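Local coordinates for CDP-4-keto-6-deoxy-D-glucose-3-dehydrase (Yersinia pseudotuberculosis, PDB 3BB8), which uses pyridoxal phosphate on an aspartate aminotransferase fold, probably to dehydrate a CDP-linked 4-keto-6-deoxyglucose during lipopolysaccharide sugar synthesis, at residues L81-S85 and N288-T292; A89-A93 and I211-S215; C192-L196 and A219-T223; L92-T98 and I240-R245. The protein carries 1 engineered substitution. All blocks are in the same frame, centred on the assembly; numbering follows the deposited sequence.

Contact 1 of 4, residues L81-S85 and N288-T292; sequences LTTTS and NLKIT. With PLP (pyridoxal-5'-phosphate), chain E; PLP (pyridoxal-5'-phosphate), chain C.
Thr84 and Ile291, their CA atoms 5.5 Å apart, meet where the loop 288-292 passes the end of strand 79-83 at a steep angle; the CA atoms of Thr83 and Lys290 come to 4.8 Å. Thr83 OG1, held opposite the backbone N (chi1 -177°), donates to Leu289 O at 2.9 Å; it approaches with a C=O...donor angle of 138° and is tilted 22° from the carbonyl plane. The same oxygen receives a CA-H...O contact from Thr83 CA at 3.4 Å. Thr84 lays its methyl CG2 against the Leu289 backbone, 3.5 Å from Leu289 C, while its OG1 bonds to Ser88 OG. In this aminotransferase fold the strand leads through Thr84 and Ser85 into helix 86-96 beside the cofactor phosphate, and Ser85 caps that helix with OG on Ser88 N. Asn288 belongs to the dimer interface: Ser85 OG of the second subunit bonds to its O, and its side chain abuts the phosphate of the pyridoxal phosphate in that subunit's site. Lys290 makes a cation-pi contact with Trp247, whose NE1 bonds to the same cofactor. Ile291 points at the strand and sets CG2 3.0 Å from Thr83 O, a tight fit, and 3.6 Å from Thr84 N.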
# COMPACT_ATOMS: atom_id res chain seq x y z
N LEU A 81 -7.53 2.91 11.81
CA LEU A 81 -7.11 3.47 10.54
C LEU A 81 -6.95 2.35 9.51
O LEU A 81 -6.25 1.37 9.76
CB LEU A 81 -5.76 4.17 10.70
CG LEU A 81 -5.70 5.46 11.52
CD1 LEU A 81 -4.24 5.87 11.71
CD2 LEU A 81 -6.48 6.56 10.81
N THR A 82 -7.58 2.50 8.34
CA THR A 82 -7.43 1.48 7.33
C THR A 82 -6.16 1.72 6.53
O THR A 82 -5.66 2.85 6.44
CB THR A 82 -8.63 1.44 6.36
OG1 THR A 82 -8.82 2.73 5.76
CG2 THR A 82 -9.89 1.00 7.10
N THR A 83 -5.63 0.64 5.95
CA THR A 83 -4.42 0.73 5.14
C THR A 83 -4.45 -0.36 4.06
O THR A 83 -5.39 -1.15 4.01
CB THR A 83 -3.17 0.63 6.03
OG1 THR A 83 -2.00 0.79 5.23
CG2 THR A 83 -3.13 -0.69 6.77
N THR A 84 -3.44 -0.41 3.19
CA THR A 84 -3.44 -1.36 2.07
C THR A 84 -3.42 -2.86 2.35
O THR A 84 -3.88 -3.64 1.52
CB THR A 84 -2.27 -1.09 1.11
OG1 THR A 84 -1.11 -1.79 1.59
CG2 THR A 84 -1.96 0.42 1.03
N SER A 85 -2.88 -3.26 3.49
CA SER A 85 -2.78 -4.67 3.80
C SER A 85 -2.36 -4.85 5.24
O SER A 85 -2.02 -3.89 5.93
CB SER A 85 -1.70 -5.31 2.90
OG SER A 85 -0.42 -4.73 3.16
N ASN A 288 2.30 6.44 1.27
CA ASN A 288 0.93 6.65 0.83
C ASN A 288 0.38 5.24 0.82
O ASN A 288 0.33 4.56 -0.22
CB ASN A 288 0.82 7.24 -0.57
CG ASN A 288 -0.64 7.43 -0.99
OD1 ASN A 288 -0.92 7.88 -2.10
ND2 ASN A 288 -1.57 7.07 -0.10
N LEU A 289 -0.01 4.79 2.00
CA LEU A 289 -0.71 3.53 2.16
C LEU A 289 -2.20 3.57 2.50
O LEU A 289 -2.62 3.07 3.54
CB LEU A 289 0.08 2.83 3.27
CG LEU A 289 1.58 2.66 2.97
CD1 LEU A 289 2.34 2.34 4.25
CD2 LEU A 289 1.78 1.56 1.94
N LYS A 290 -2.99 4.18 1.62
CA LYS A 290 -4.45 4.24 1.83
C LYS A 290 -5.17 3.33 0.83
O LYS A 290 -4.58 2.90 -0.17
CB LYS A 290 -4.98 5.67 1.67
CG LYS A 290 -4.35 6.69 2.59
CD LYS A 290 -5.06 8.04 2.53
CE LYS A 290 -4.18 9.14 1.95
NZ LYS A 290 -3.80 8.93 0.52
N ILE A 291 -6.43 3.04 1.12
CA ILE A 291 -7.21 2.19 0.22
C ILE A 291 -8.37 2.97 -0.38
O ILE A 291 -8.49 4.18 -0.19
CB ILE A 291 -7.75 0.91 0.93
CG1 ILE A 291 -8.97 1.21 1.81
CG2 ILE A 291 -6.63 0.28 1.74
CD1 ILE A 291 -8.67 1.97 3.06
N THR A 292 -9.21 2.26 -1.13
CA THR A 292 -10.35 2.87 -1.79
C THR A 292 -11.63 2.60 -1.00
O THR A 292 -11.66 1.72 -0.14
CB THR A 292 -10.54 2.29 -3.21
OG1 THR A 292 -10.93 0.92 -3.11
CG2 THR A 292 -9.24 2.39 -4.00
N1 PLP E . 5.57 11.85 -6.95
C2 PLP E . 4.94 12.96 -7.49
C2A PLP E . 5.80 14.00 -8.21
C3 PLP E . 3.52 13.08 -7.37
O3 PLP E . 2.85 14.14 -7.87
C4 PLP E . 2.75 12.04 -6.67
C4A PLP E . 1.21 12.21 -6.60
C5 PLP E . 3.47 10.94 -6.13
C6 PLP E . 4.90 10.88 -6.29
C5A PLP E . 2.89 9.77 -5.38
O4P PLP E . 1.63 9.43 -5.74
P PLP E . 0.44 9.05 -4.74
O1P PLP E . -0.54 8.26 -5.53
O2P PLP E . -0.16 10.50 -4.26
O3P PLP E . 1.00 8.27 -3.53
N1 PLP C . 1.13 -11.10 9.82
C2 PLP C . 0.51 -12.34 9.83
C2A PLP C . 0.75 -13.23 11.04
C3 PLP C . -0.31 -12.73 8.73
O3 PLP C . -0.93 -13.93 8.70
C4 PLP C . -0.50 -11.82 7.60
C4A PLP C . -1.44 -12.29 6.44
C5 PLP C . 0.17 -10.56 7.65
C6 PLP C . 0.99 -10.23 8.79
C5A PLP C . 0.13 -9.48 6.61
O4P PLP C . -1.07 -9.36 5.98
P PLP C . -1.27 -9.13 4.40
O1P PLP C . -2.67 -8.58 4.24
O2P PLP C . -1.12 -10.61 3.72
O3P PLP C . -0.19 -8.17 3.87

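Contact 2 of 4, residues A89-A93 and I211-S215; sequences ANLLA and IGTVS. With PLP (pyridoxal-5'-phosphate), chain C.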
# COMPACT_ATOMS: atom_id res chain seq x y z
N ALA A 89 -0.10 -2.45 7.60
CA ALA A 89 -0.52 -2.07 8.94
C ALA A 89 0.67 -2.26 9.88
O ALA A 89 1.01 -1.35 10.65
CB ALA A 89 -1.70 -2.93 9.40
N ASN A 90 1.32 -3.42 9.81
CA ASN A 90 2.49 -3.68 10.65
C ASN A 90 3.56 -2.62 10.39
O ASN A 90 4.18 -2.12 11.33
CB ASN A 90 3.08 -5.07 10.36
CG ASN A 90 2.28 -6.20 11.01
OD1 ASN A 90 2.44 -7.37 10.67
ND2 ASN A 90 1.43 -5.85 11.95
N LEU A 91 3.77 -2.27 9.12
CA LEU A 91 4.77 -1.25 8.77
C LEU A 91 4.49 0.09 9.43
O LEU A 91 5.39 0.71 10.00
CB LEU A 91 4.82 -1.05 7.25
CG LEU A 91 5.82 0.01 6.77
CD1 LEU A 91 7.22 -0.35 7.22
CD2 LEU A 91 5.75 0.12 5.25
N LEU A 92 3.23 0.54 9.37
CA LEU A 92 2.81 1.81 9.96
C LEU A 92 2.89 1.81 11.50
O LEU A 92 3.28 2.81 12.11
CB LEU A 92 1.38 2.15 9.51
CG LEU A 92 1.21 2.57 8.04
CD1 LEU A 92 -0.27 2.69 7.69
CD2 LEU A 92 1.90 3.92 7.82
N ALA A 93 2.52 0.69 12.12
CA ALA A 93 2.55 0.55 13.57
C ALA A 93 3.95 0.74 14.13
O ALA A 93 4.16 1.52 15.06
CB ALA A 93 2.00 -0.83 13.97
N ILE A 211 -0.26 -0.57 20.00
CA ILE A 211 -0.84 -0.57 18.66
C ILE A 211 -1.27 -1.98 18.27
O ILE A 211 -0.66 -2.96 18.67
CB ILE A 211 0.16 -0.10 17.57
CG1 ILE A 211 0.92 1.15 18.01
CG2 ILE A 211 -0.60 0.17 16.29
CD1 ILE A 211 0.13 2.42 17.88
N GLY A 212 -2.34 -2.07 17.48
CA GLY A 212 -2.82 -3.35 17.00
C GLY A 212 -2.94 -3.30 15.48
O GLY A 212 -3.16 -2.22 14.91
N THR A 213 -2.80 -4.45 14.82
CA THR A 213 -2.90 -4.53 13.37
C THR A 213 -3.71 -5.76 12.96
O THR A 213 -3.70 -6.77 13.67
CB THR A 213 -1.51 -4.64 12.72
OG1 THR A 213 -0.88 -5.85 13.17
CG2 THR A 213 -0.64 -3.46 13.11
N VAL A 214 -4.40 -5.67 11.84
CA VAL A 214 -5.19 -6.79 11.34
C VAL A 214 -5.12 -6.74 9.82
O VAL A 214 -4.83 -5.69 9.23
CB VAL A 214 -6.68 -6.68 11.82
CG1 VAL A 214 -7.36 -5.50 11.16
CG2 VAL A 214 -7.42 -7.97 11.50
N SER A 215 -5.37 -7.88 9.18
CA SER A 215 -5.32 -7.98 7.73
C SER A 215 -6.66 -8.36 7.08
O SER A 215 -7.47 -9.05 7.69
CB SER A 215 -4.28 -9.03 7.33
OG SER A 215 -4.44 -9.40 5.97
N1 PLP C . 1.13 -11.10 9.82
C2 PLP C . 0.51 -12.34 9.83
C2A PLP C . 0.75 -13.23 11.04
C3 PLP C . -0.31 -12.73 8.73
O3 PLP C . -0.93 -13.93 8.70
C4 PLP C . -0.50 -11.82 7.60
C4A PLP C . -1.44 -12.29 6.44
C5 PLP C . 0.17 -10.56 7.65
C6 PLP C . 0.99 -10.23 8.79
C5A PLP C . 0.13 -9.48 6.61
O4P PLP C . -1.07 -9.36 5.98
P PLP C . -1.27 -9.13 4.40
O1P PLP C . -2.67 -8.58 4.24
O2P PLP C . -1.12 -10.61 3.72
O3P PLP C . -0.19 -8.17 3.87
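Ala89 and Ala93 lay one side of helix 86-96 against strand 211-215 in the large mixed sheet of the aspartate aminotransferase fold. The two short segments run almost antiparallel, at 166°, with axes 8.0 Å apart, a close approach made possible by the small alanines. Ala89 comes first, with CB 3.7 Å from Thr213 CB; its carbonyl oxygen, already taken by Ala93 N, lies 3.6 Å from Thr213 CG2. Asn90 follows and reaches across Thr213 at roughly a right angle, its amide wedged between that threonine and the pyridine ring of the cofactor. Which end of the amide faces which neighbour is uncertain. Leu92 turns instead to helix 235-245 and to Leu289. One turn on from Ala89, Ala93 drops its methyl between two strand residues: Ala93 CB is 3.6 Å from Ile211 CG2 and 3.8 Å from Thr213 CG2. Thr213 thus meets Ala89, Asn90 and Ala93: with chi1 at 62° its methyl lies by the two alanines while OG1 is turned to Asn90. At the end of the strand Ser215 belongs to the phosphate site; its hydroxyl also meets Tyr217 N, and Ser215 OG donates a hydrogen bond to O1P of the cofactor at 2.6 Å.

Contact 3 of 4, residues C192-L196 and A219-T223; sequences CCDAL and AKHIT. Engineered in segment 219-223: Lys220 (natural residue His). With PLP (pyridoxal-5'-phosphate), chain C.
Asp194 and the engineered Lys220, a histidine in the natural protein, meet beside the pyridoxal phosphate, where two loops following strands 187-191 and 211-215 of the aspartate aminotransferase fold come together. This is the tight side. Lys220 NZ is joined to C4A of the cofactor by a covalent bond of 1.3 Å, the Schiff-base linkage expected of a lysine in this fold. A bend at chi2 (77°) swings the lysine chain past the first loop, leaving Lys220 CG only 3.0 Å from Cys193 O. The Asp194 carboxylate lies next to the cofactor's O3; Asp194 OD1 is modelled 3.5 Å from Lys220 NZ, a charge pairing that stays doubtful because OD1 is crowded. Cys193 covers one face of the pyridine ring, with SG 3.8 Å from C6 of the cofactor. A type I turn from Cys192 to Ala195 shapes this loop, and Asp191, just before it, also bonds to the cofactor. Away from the ring the packing relaxes. Leu196 CD2 and Ile222 CD1 are 4.1 Å apart, and Ala219, just before Lys220, is partly exposed. Between these zones stands His221: Leu196 O sits over the centre of one ring face, 3.5 Å above its plane, while at the ring edge His221 NE2 donates a weak hydrogen bond to Asp194 O at 3.2 Å, with an N-H...O angle of 156°.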
# COMPACT_ATOMS: atom_id res chain seq x y z
N CYS A 192 -2.37 -8.85 15.06
CA CYS A 192 -3.59 -9.65 15.14
C CYS A 192 -4.12 -9.93 13.74
O CYS A 192 -5.32 -10.15 13.55
CB CYS A 192 -4.67 -8.88 15.92
SG CYS A 192 -4.20 -8.45 17.60
N CYS A 193 -3.23 -9.92 12.75
CA CYS A 193 -3.65 -10.17 11.38
C CYS A 193 -4.34 -11.51 11.17
O CYS A 193 -5.09 -11.68 10.20
CB CYS A 193 -2.46 -10.02 10.43
SG CYS A 193 -1.94 -8.29 10.20
N ASP A 194 -4.09 -12.47 12.05
CA ASP A 194 -4.74 -13.78 11.93
C ASP A 194 -5.56 -14.06 13.18
O ASP A 194 -5.95 -15.21 13.41
CB ASP A 194 -3.71 -14.90 11.79
CG ASP A 194 -2.80 -14.74 10.60
OD1 ASP A 194 -3.29 -14.37 9.51
OD2 ASP A 194 -1.60 -15.00 10.75
N ALA A 195 -5.81 -13.03 13.98
CA ALA A 195 -6.53 -13.21 15.23
C ALA A 195 -7.70 -12.26 15.49
O ALA A 195 -7.92 -11.86 16.64
CB ALA A 195 -5.54 -13.13 16.39
N LEU A 196 -8.46 -11.91 14.46
CA LEU A 196 -9.59 -11.02 14.66
C LEU A 196 -10.68 -11.78 15.42
O LEU A 196 -11.20 -12.79 14.93
CB LEU A 196 -10.14 -10.54 13.32
CG LEU A 196 -11.30 -9.54 13.43
CD1 LEU A 196 -10.86 -8.33 14.26
CD2 LEU A 196 -11.74 -9.12 12.05
N ALA A 219 -7.59 -14.78 2.74
CA ALA A 219 -7.40 -15.91 3.64
C ALA A 219 -7.75 -15.58 5.09
O ALA A 219 -7.93 -16.48 5.91
CB ALA A 219 -5.95 -16.40 3.55
N LYS A 220 -7.86 -14.29 5.40
CA LYS A 220 -8.13 -13.88 6.77
C LYS A 220 -9.63 -13.87 7.20
O LYS A 220 -10.52 -14.15 6.41
CB LYS A 220 -7.44 -12.52 7.02
CG LYS A 220 -5.93 -12.64 7.49
CD LYS A 220 -4.86 -12.97 6.40
CE LYS A 220 -3.52 -13.45 7.04
NZ LYS A 220 -2.16 -13.42 6.29
N HIS A 221 -9.89 -13.57 8.47
CA HIS A 221 -11.26 -13.57 8.99
C HIS A 221 -12.30 -12.88 8.11
O HIS A 221 -13.34 -13.46 7.81
CB HIS A 221 -11.26 -13.00 10.40
CG HIS A 221 -10.52 -13.87 11.38
ND1 HIS A 221 -11.12 -14.92 12.04
CD2 HIS A 221 -9.23 -13.86 11.78
CE1 HIS A 221 -10.23 -15.52 12.80
NE2 HIS A 221 -9.07 -14.90 12.66
N ILE A 222 -12.03 -11.64 7.71
CA ILE A 222 -12.94 -10.92 6.81
C ILE A 222 -12.04 -10.35 5.73
O ILE A 222 -10.85 -10.17 5.96
CB ILE A 222 -13.71 -9.77 7.52
CG1 ILE A 222 -12.75 -8.70 8.04
CG2 ILE A 222 -14.56 -10.35 8.63
CD1 ILE A 222 -13.44 -7.52 8.70
N THR A 223 -12.59 -10.05 4.56
CA THR A 223 -11.75 -9.55 3.48
C THR A 223 -12.20 -8.29 2.71
O THR A 223 -13.38 -7.93 2.69
CB THR A 223 -11.53 -10.67 2.45
OG1 THR A 223 -10.60 -10.24 1.45
CG2 THR A 223 -12.86 -11.01 1.79
N1 PLP C . 1.13 -11.10 9.82
C2 PLP C . 0.51 -12.34 9.83
C2A PLP C . 0.75 -13.23 11.04
C3 PLP C . -0.31 -12.73 8.73
O3 PLP C . -0.93 -13.93 8.70
C4 PLP C . -0.50 -11.82 7.60
C4A PLP C . -1.44 -12.29 6.44
C5 PLP C . 0.17 -10.56 7.65
C6 PLP C . 0.99 -10.23 8.79
C5A PLP C . 0.13 -9.48 6.61
O4P PLP C . -1.07 -9.36 5.98
P PLP C . -1.27 -9.13 4.40
O1P PLP C . -2.67 -8.58 4.24
O2P PLP C . -1.12 -10.61 3.72
O3P PLP C . -0.19 -8.17 3.87

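Contact 4 of 4, residues L92-T98 and I240-R245; sequences LALTALT and IIESFR
Thr95 O, 3.7 Å from Phe244 CZ, is held by Thr98 N at 2.8 Å and also approached by Thr98 OG1, too close in the model to trust in detail. These bonds lie where the segment 92-98 crosses helix 235-245, the short segments meeting at 111° with axes 9.0 Å apart. Phe244 is the large side chain at the crossing. Thr95 CG2 stands over one face of its ring in a CH-pi contact, 3.7 Å from the centroid and 20° off the normal. That methyl is anti to the backbone N (chi1 -60° for OG1), which leaves the hydroxyl to bond with Leu91 O and Asn130. Ala96 fits where there is little room, its CA 3.4 Å from Phe244 CE2. Ile240 CG2, one turn before Phe244 on helix 235-245, presses on the Ala96 methyl and also lies at the ring edge of Phe244. Leu92 runs past Phe244 the opposite way, with Leu92 CD2 3.8 Å from Phe244 CB, and its other methyl, CD1, lies 3.9 Å from Arg245 CB. Further along, Arg245 NH1 bonds to Thr82 O. The crossing thus sits beside strand 79-83, whose Leu81 packs on Ile241; Ala93 turns to strands 187-191 and 211-215, and His284, in the loop after helix 235-245, stacks with Phe244.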
# COMPACT_ATOMS: atom_id res chain seq x y z
N LEU A 92 3.23 0.54 9.37
CA LEU A 92 2.81 1.81 9.96
C LEU A 92 2.89 1.81 11.50
O LEU A 92 3.28 2.81 12.11
CB LEU A 92 1.38 2.15 9.51
CG LEU A 92 1.21 2.57 8.04
CD1 LEU A 92 -0.27 2.69 7.69
CD2 LEU A 92 1.90 3.92 7.82
N ALA A 93 2.52 0.69 12.12
CA ALA A 93 2.55 0.55 13.57
C ALA A 93 3.95 0.74 14.13
O ALA A 93 4.16 1.52 15.06
CB ALA A 93 2.00 -0.83 13.97
N LEU A 94 4.93 0.04 13.56
CA LEU A 94 6.32 0.13 14.01
C LEU A 94 6.97 1.45 13.63
O LEU A 94 7.72 2.03 14.42
CB LEU A 94 7.13 -1.03 13.42
CG LEU A 94 8.52 -1.42 13.92
CD1 LEU A 94 9.57 -0.37 13.51
CD2 LEU A 94 8.48 -1.60 15.43
N THR A 95 6.69 1.94 12.43
CA THR A 95 7.27 3.19 11.95
C THR A 95 6.83 4.38 12.79
O THR A 95 7.64 5.23 13.12
CB THR A 95 6.89 3.45 10.48
OG1 THR A 95 7.37 2.37 9.68
CG2 THR A 95 7.49 4.78 10.00
N ALA A 96 5.55 4.42 13.11
CA ALA A 96 4.97 5.48 13.91
C ALA A 96 5.70 5.67 15.24
O ALA A 96 5.85 6.80 15.73
CB ALA A 96 3.53 5.18 14.17
N LEU A 97 6.16 4.58 15.83
CA LEU A 97 6.87 4.66 17.10
C LEU A 97 8.26 5.25 16.92
O LEU A 97 9.01 5.35 17.89
CB LEU A 97 6.98 3.27 17.73
CG LEU A 97 5.68 2.57 18.11
CD1 LEU A 97 5.97 1.22 18.75
CD2 LEU A 97 4.90 3.44 19.07
N THR A 98 8.61 5.63 15.69
CA THR A 98 9.92 6.22 15.44
C THR A 98 9.80 7.74 15.38
O THR A 98 10.80 8.46 15.25
CB THR A 98 10.53 5.77 14.09
OG1 THR A 98 9.79 6.38 13.02
CG2 THR A 98 10.49 4.25 13.94
N ILE A 240 0.04 10.14 14.73
CA ILE A 240 1.33 9.84 14.11
C ILE A 240 1.11 8.87 12.93
O ILE A 240 1.59 9.14 11.83
CB ILE A 240 2.31 9.19 15.14
CG1 ILE A 240 2.94 10.26 16.03
CG2 ILE A 240 3.45 8.48 14.43
CD1 ILE A 240 1.97 11.20 16.69
N ILE A 241 0.38 7.78 13.18
CA ILE A 241 0.09 6.75 12.17
C ILE A 241 -0.49 7.35 10.91
O ILE A 241 0.03 7.14 9.81
CB ILE A 241 -0.97 5.72 12.67
CG1 ILE A 241 -0.62 5.22 14.06
CG2 ILE A 241 -1.05 4.53 11.69
CD1 ILE A 241 0.62 4.42 14.14
N GLU A 242 -1.59 8.08 11.08
CA GLU A 242 -2.30 8.73 9.97
C GLU A 242 -1.37 9.59 9.12
O GLU A 242 -1.48 9.61 7.89
CB GLU A 242 -3.45 9.57 10.52
CG GLU A 242 -4.38 10.14 9.46
CD GLU A 242 -5.68 10.68 10.05
OE1 GLU A 242 -5.61 11.49 11.00
OE2 GLU A 242 -6.77 10.28 9.58
N SER A 243 -0.46 10.31 9.78
CA SER A 243 0.49 11.17 9.09
C SER A 243 1.41 10.32 8.20
O SER A 243 1.63 10.64 7.03
CB SER A 243 1.33 11.94 10.11
OG SER A 243 2.33 12.71 9.47
N PHE A 244 1.93 9.23 8.76
CA PHE A 244 2.80 8.34 8.01
C PHE A 244 2.05 7.71 6.83
O PHE A 244 2.59 7.54 5.74
CB PHE A 244 3.33 7.25 8.92
CG PHE A 244 4.56 7.64 9.69
CD1 PHE A 244 5.77 7.86 9.03
CD2 PHE A 244 4.53 7.75 11.08
CE1 PHE A 244 6.93 8.18 9.74
CE2 PHE A 244 5.68 8.07 11.80
CZ PHE A 244 6.89 8.28 11.13
N ARG A 245 0.78 7.38 7.05
CA ARG A 245 -0.02 6.79 6.00
C ARG A 245 -0.32 7.82 4.92
O ARG A 245 -0.32 7.50 3.74
CB ARG A 245 -1.35 6.24 6.55
CG ARG A 245 -2.16 5.51 5.48
CD ARG A 245 -3.61 5.28 5.90
NE ARG A 245 -4.36 6.52 6.05
CZ ARG A 245 -5.57 6.61 6.62
NH1 ARG A 245 -6.17 5.52 7.10
NH2 ARG A 245 -6.16 7.78 6.73

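Helix 86-96 ties the group together: contacts 2 and 4 share Leu92 and Ala93, their centres 9 Å apart, and the helix follows strand 79-83 of contact 1. Along the chain, contact 1 spans the others, with its segments 203 residues apart; contacts 2 and 3 cross in sequence. Contact 2 lies 11 Å from contact 1 and 12 Å from contact 3, and a backbone hydrogen bond from Cys192 N to Thr213 O joins contacts 2 and 3. Contacts 1, 2 and 3 all touch the same pyridoxal phosphate, contact 1 at its phosphate, contact 3 at its ring and contact 2 at both. Contact 4, 21 Å from contact 3, lies at the far end of the helix from the cofactor, and through Arg245 bonds to both Thr82 and Leu289 of contact 1.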